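Local coordinates for cupin 2, conserved barrel domain protein (Novosphingobium aromaticivorans DSM 12444, PDB 3ES1), which is of unknown function but adopts a cupin-like beta-barrel fold and assembles as a pair of identical subunits, at residues S99-I110 / T121-G132. Residues are numbered along the deposited sequence; the frame is centred on the assembly and turned at random.
Sequences SIDYGIVLEGEI and TVRQGGIIVQRG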
loop_
_atom_site.group_PDB
_atom_site.type_symbol
_atom_site.label_atom_id
_atom_site.label_comp_id
_atom_site.label_asym_id
_atom_site.label_seq_id
_atom_site.Cartn_x
_atom_site.Cartn_y
_atom_site.Cartn_z
ATOM N N SER A 99 -12.126 0.347 -8.319
ATOM C CA SER A 99 -11.199 0.080 -7.241
ATOM C C SER A 99 -11.073 1.276 -6.326
ATOM O O SER A 99 -11.376 2.407 -6.695
ATOM C CB SER A 99 -9.812 -0.253 -7.816
ATOM O OG SER A 99 -9.267 0.834 -8.564
ATOM N N ILE A 100 -10.613 0.990 -5.124
ATOM C CA ILE A 100 -10.041 2.023 -4.256
ATOM C C ILE A 100 -8.551 1.764 -4.266
ATOM O O ILE A 100 -8.116 0.634 -4.205
ATOM C CB ILE A 100 -10.647 2.015 -2.799
ATOM C CG1 ILE A 100 -10.247 3.269 -2.001
ATOM C CG2 ILE A 100 -10.331 0.729 -1.968
ATOM C CD1 ILE A 100 -10.959 3.386 -0.610
ATOM N N ASP A 101 -7.781 2.827 -4.417
ATOM C CA ASP A 101 -6.342 2.736 -4.470
ATOM C C ASP A 101 -5.657 3.559 -3.393
ATOM O O ASP A 101 -6.028 4.656 -3.160
ATOM C CB ASP A 101 -5.786 3.194 -5.810
ATOM C CG ASP A 101 -6.699 2.922 -6.955
ATOM O OD1 ASP A 101 -7.159 1.804 -7.055
ATOM O OD2 ASP A 101 -6.890 3.846 -7.708
ATOM N N TYR A 102 -4.650 3.004 -2.770
ATOM C CA TYR A 102 -3.788 3.725 -1.858
ATOM C C TYR A 102 -2.484 3.993 -2.607
ATOM O O TYR A 102 -1.785 3.075 -3.021
ATOM C CB TYR A 102 -3.510 2.932 -0.571
ATOM C CG TYR A 102 -4.723 2.476 0.148
ATOM C CD1 TYR A 102 -5.837 3.336 0.314
ATOM C CD2 TYR A 102 -4.807 1.172 0.685
ATOM C CE1 TYR A 102 -6.982 2.900 1.002
ATOM C CE2 TYR A 102 -5.967 0.742 1.372
ATOM C CZ TYR A 102 -7.040 1.627 1.553
ATOM O OH TYR A 102 -8.176 1.193 2.229
ATOM N N GLY A 103 -2.163 5.257 -2.773
ATOM C CA GLY A 103 -0.908 5.631 -3.429
ATOM C C GLY A 103 0.022 6.295 -2.449
ATOM O O GLY A 103 -0.381 7.198 -1.724
ATOM N N ILE A 104 1.287 5.862 -2.460
ATOM C CA ILE A 104 2.302 6.427 -1.560
ATOM C C ILE A 104 3.462 6.972 -2.341
ATOM O O ILE A 104 4.139 6.244 -3.100
ATOM C CB ILE A 104 2.787 5.403 -0.459
ATOM C CG1 ILE A 104 1.569 4.775 0.281
ATOM C CG2 ILE A 104 3.640 6.099 0.599
ATOM C CD1 ILE A 104 1.106 3.440 -0.302
ATOM N N VAL A 105 3.703 8.254 -2.155
ATOM C CA VAL A 105 4.787 8.916 -2.904
ATOM C C VAL A 105 6.135 8.592 -2.235
ATOM O O VAL A 105 6.434 9.088 -1.129
ATOM C CB VAL A 105 4.556 10.450 -3.092
ATOM C CG1 VAL A 105 5.601 11.039 -4.036
ATOM C CG2 VAL A 105 3.139 10.772 -3.608
ATOM N N LEU A 106 6.985 7.820 -2.926
ATOM C CA LEU A 106 8.206 7.334 -2.286
ATOM C C LEU A 106 9.355 8.308 -2.467
ATOM O O LEU A 106 10.254 8.471 -1.613
ATOM C CB LEU A 106 8.607 5.935 -2.821
ATOM C CG LEU A 106 7.551 4.783 -2.711
ATOM C CD1 LEU A 106 8.192 3.449 -3.035
ATOM C CD2 LEU A 106 6.872 4.742 -1.365
ATOM N N GLU A 107 9.330 8.918 -3.626
ATOM C CA GLU A 107 10.412 9.802 -4.105
ATOM C C GLU A 107 9.852 10.825 -5.080
ATOM O O GLU A 107 9.099 10.493 -5.979
ATOM C CB GLU A 107 11.493 8.981 -4.810
ATOM C CG GLU A 107 12.427 9.764 -5.672
ATOM C CD GLU A 107 13.434 10.639 -4.919
ATOM O OE1 GLU A 107 13.660 10.419 -3.699
ATOM O OE2 GLU A 107 14.005 11.553 -5.580
ATOM N N GLY A 108 10.246 12.079 -4.896
ATOM C CA GLY A 108 9.775 13.155 -5.729
ATOM C C GLY A 108 8.385 13.618 -5.332
ATOM O O GLY A 108 7.907 13.346 -4.249
ATOM N N GLU A 109 7.781 14.366 -6.238
ATOM C CA GLU A 109 6.408 14.783 -6.099
ATOM C C GLU A 109 5.669 14.745 -7.406
ATOM O O GLU A 109 6.244 14.749 -8.501
ATOM C CB GLU A 109 6.279 16.142 -5.446
ATOM C CG GLU A 109 6.943 17.283 -6.146
ATOM C CD GLU A 109 6.925 18.535 -5.274
ATOM O OE1 GLU A 109 7.273 18.458 -4.077
ATOM O OE2 GLU A 109 6.529 19.583 -5.767
ATOM N N ILE A 110 4.366 14.710 -7.230
ATOM C CA ILE A 110 3.402 14.425 -8.298
ATOM C C ILE A 110 2.159 15.335 -8.256
ATOM O O ILE A 110 1.664 15.721 -7.195
ATOM C CB ILE A 110 2.934 12.940 -8.257
ATOM C CG1 ILE A 110 2.469 12.501 -9.648
ATOM C CG2 ILE A 110 1.792 12.753 -7.255
ATOM C CD1 ILE A 110 3.627 12.368 -10.711
ATOM N N THR A 121 -0.869 18.974 -5.779
ATOM C CA THR A 121 0.405 18.306 -5.657
ATOM C C THR A 121 0.440 17.432 -4.412
ATOM O O THR A 121 0.016 17.838 -3.331
ATOM C CB THR A 121 1.560 19.301 -5.671
ATOM O OG1 THR A 121 1.713 19.834 -7.010
ATOM C CG2 THR A 121 2.850 18.638 -5.230
ATOM N N VAL A 122 0.914 16.202 -4.597
ATOM C CA VAL A 122 1.181 15.304 -3.486
ATOM C C VAL A 122 2.682 15.174 -3.357
ATOM O O VAL A 122 3.384 14.715 -4.252
ATOM C CB VAL A 122 0.571 13.914 -3.641
ATOM C CG1 VAL A 122 0.725 13.127 -2.338
ATOM C CG2 VAL A 122 -0.912 14.020 -4.024
ATOM N N ARG A 123 3.148 15.646 -2.220
ATOM C CA ARG A 123 4.554 15.717 -1.951
ATOM C C ARG A 123 5.107 14.366 -1.505
ATOM O O ARG A 123 4.377 13.408 -1.235
ATOM C CB ARG A 123 4.825 16.800 -0.883
ATOM C CG ARG A 123 4.434 18.193 -1.288
ATOM C CD ARG A 123 4.661 19.184 -0.110
ATOM N NE ARG A 123 3.836 18.843 1.036
ATOM C CZ ARG A 123 2.576 19.257 1.190
ATOM N NH1 ARG A 123 2.001 20.018 0.272
ATOM N NH2 ARG A 123 1.866 18.871 2.228
ATOM N N GLN A 124 6.419 14.304 -1.496
ATOM C CA GLN A 124 7.116 13.090 -1.081
ATOM C C GLN A 124 6.649 12.681 0.306
ATOM O O GLN A 124 6.472 13.517 1.194
ATOM C CB GLN A 124 8.630 13.277 -1.154
ATOM C CG GLN A 124 9.416 12.010 -0.935
ATOM C CD GLN A 124 10.904 12.188 -1.164
ATOM O OE1 GLN A 124 11.367 12.746 -2.194
ATOM N NE2 GLN A 124 11.679 11.745 -0.178
ATOM N N GLY A 125 6.376 11.388 0.475
ATOM C CA GLY A 125 5.849 10.844 1.714
ATOM C C GLY A 125 4.356 10.935 1.872
ATOM O O GLY A 125 3.786 10.402 2.823
ATOM N N GLY A 126 3.721 11.613 0.916
ATOM C CA GLY A 126 2.278 11.785 0.883
ATOM C C GLY A 126 1.512 10.541 0.433
ATOM O O GLY A 126 2.029 9.694 -0.334
ATOM N N ILE A 127 0.273 10.460 0.897
ATOM C CA ILE A 127 -0.630 9.349 0.552
ATOM C C ILE A 127 -1.932 9.813 -0.077
ATOM O O ILE A 127 -2.617 10.715 0.425
ATOM C CB ILE A 127 -0.933 8.469 1.794
ATOM C CG1 ILE A 127 0.387 7.857 2.339
ATOM C CG2 ILE A 127 -1.951 7.383 1.446
ATOM C CD1 ILE A 127 0.279 7.122 3.731
ATOM N N ILE A 128 -2.275 9.138 -1.177
ATOM C CA ILE A 128 -3.523 9.364 -1.883
ATOM C C ILE A 128 -4.490 8.197 -1.635
ATOM O O ILE A 128 -4.119 7.029 -1.738
ATOM C CB ILE A 128 -3.357 9.521 -3.407
ATOM C CG1 ILE A 128 -2.256 10.568 -3.745
ATOM C CG2 ILE A 128 -4.684 9.872 -4.022
ATOM C CD1 ILE A 128 -0.923 9.880 -3.999
ATOM N N VAL A 129 -5.715 8.561 -1.271
ATOM C CA VAL A 129 -6.844 7.602 -1.223
ATOM C C VAL A 129 -7.745 7.888 -2.420
ATOM O O VAL A 129 -8.516 8.854 -2.412
ATOM C CB VAL A 129 -7.605 7.714 0.121
ATOM C CG1 VAL A 129 -8.708 6.659 0.257
ATOM C CG2 VAL A 129 -6.596 7.610 1.309
ATOM N N GLN A 130 -7.624 7.065 -3.447
ATOM C CA GLN A 130 -8.303 7.273 -4.713
ATOM C C GLN A 130 -9.583 6.466 -4.717
ATOM O O GLN A 130 -9.553 5.303 -4.813
ATOM C CB GLN A 130 -7.397 6.928 -5.919
ATOM C CG GLN A 130 -7.940 7.214 -7.291
ATOM C CD GLN A 130 -7.420 8.530 -7.860
ATOM O OE1 GLN A 130 -8.136 9.451 -8.012
ATOM N NE2 GLN A 130 -6.179 8.593 -8.103
ATOM N N ARG A 131 -10.710 7.139 -4.590
ATOM C CA ARG A 131 -12.017 6.487 -4.350
ATOM C C ARG A 131 -12.846 6.323 -5.646
ATOM O O ARG A 131 -14.002 6.726 -5.727
ATOM C CB ARG A 131 -12.768 7.216 -3.226
ATOM C CG ARG A 131 -12.046 7.085 -1.860
ATOM C CD ARG A 131 -12.712 7.851 -0.759
ATOM N NE ARG A 131 -14.113 7.439 -0.636
ATOM C CZ ARG A 131 -15.141 8.151 -1.055
ATOM N NH1 ARG A 131 -14.952 9.311 -1.651
ATOM N NH2 ARG A 131 -16.366 7.672 -0.912
ATOM N N GLY A 132 -12.207 5.663 -6.605
ATOM C CA GLY A 132 -12.829 5.220 -7.892
ATOM C C GLY A 132 -13.073 6.381 -8.831
ATOM O O GLY A 132 -13.952 6.393 -9.690
HETATM O O HOH W 1 -9.656 4.188 -8.073
HETATM O O HOH W 2 -4.845 5.743 -7.964
HETATM O O HOH W 3 14.598 12.091 -1.779
HETATM O O HOH W 4 8.183 16.499 -2.260
#
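Asp101 and Gln130 form a hydrogen-bonded pair of the antiparallel strands 99-107 and 127-130, part of the cupin barrel; the strand axes run at 162°. Asp101 OD2 lies 3.6 Å from Gln130 CG, so the carboxylate meets the aliphatic part of the glutamine, with carboxylate and amide planes turned 63° apart. Gln130 bends at chi2, which carries its amide away from strand 99-107: OE1 bonds to Thr133, while a water accepts from NE2 and donates to Asp101 OD2. The other oxygen, OD1, accepts a hydrogen bond from Ser99 OG on its syn lone pair; Ser99 OG is also hydrogen-bonded to Thr97 OG1.

Further along, Gly103 exchanges two backbone bonds with Ile128, whose CD1 comes 3.6 Å from Gly103 O. On the other face of the sheet Tyr102, Ile104, Ile127 and Val129 align: the Ile104 and Ile127 side chains lie side by side, CG1 to CG1 at 3.9 Å, and Val129 CG1 meets the edge of the Tyr102 ring near its plane. The Tyr102 hydroxyl bonds to Ser79 of the second subunit, and residues 127-129 continue the sheet into that chain by a parallel ladder.

Past the Ile104-Ile127 pair, where the antiparallel ladder ends, the type II turn from Arg123 to Gly126 is held by Val105, which accepts from Gly125 N and donates to Gly126 O. The Val105 side chain points toward the turn, its CB 3.5 Å from Arg123 O and its CG2 3.6 Å from Val122 CG1. A second ladder, Ile110 with Val122, starts beyond the classic beta bulge that Leu106 and Glu107 form opposite Arg146, its register shifted by one residue. Gln124, extended with CG anti to its N (chi1 -172°), stretches back over the 106-108 backbone, where Gly108 N donates to OE1 at 3.0 Å from above the amide plane.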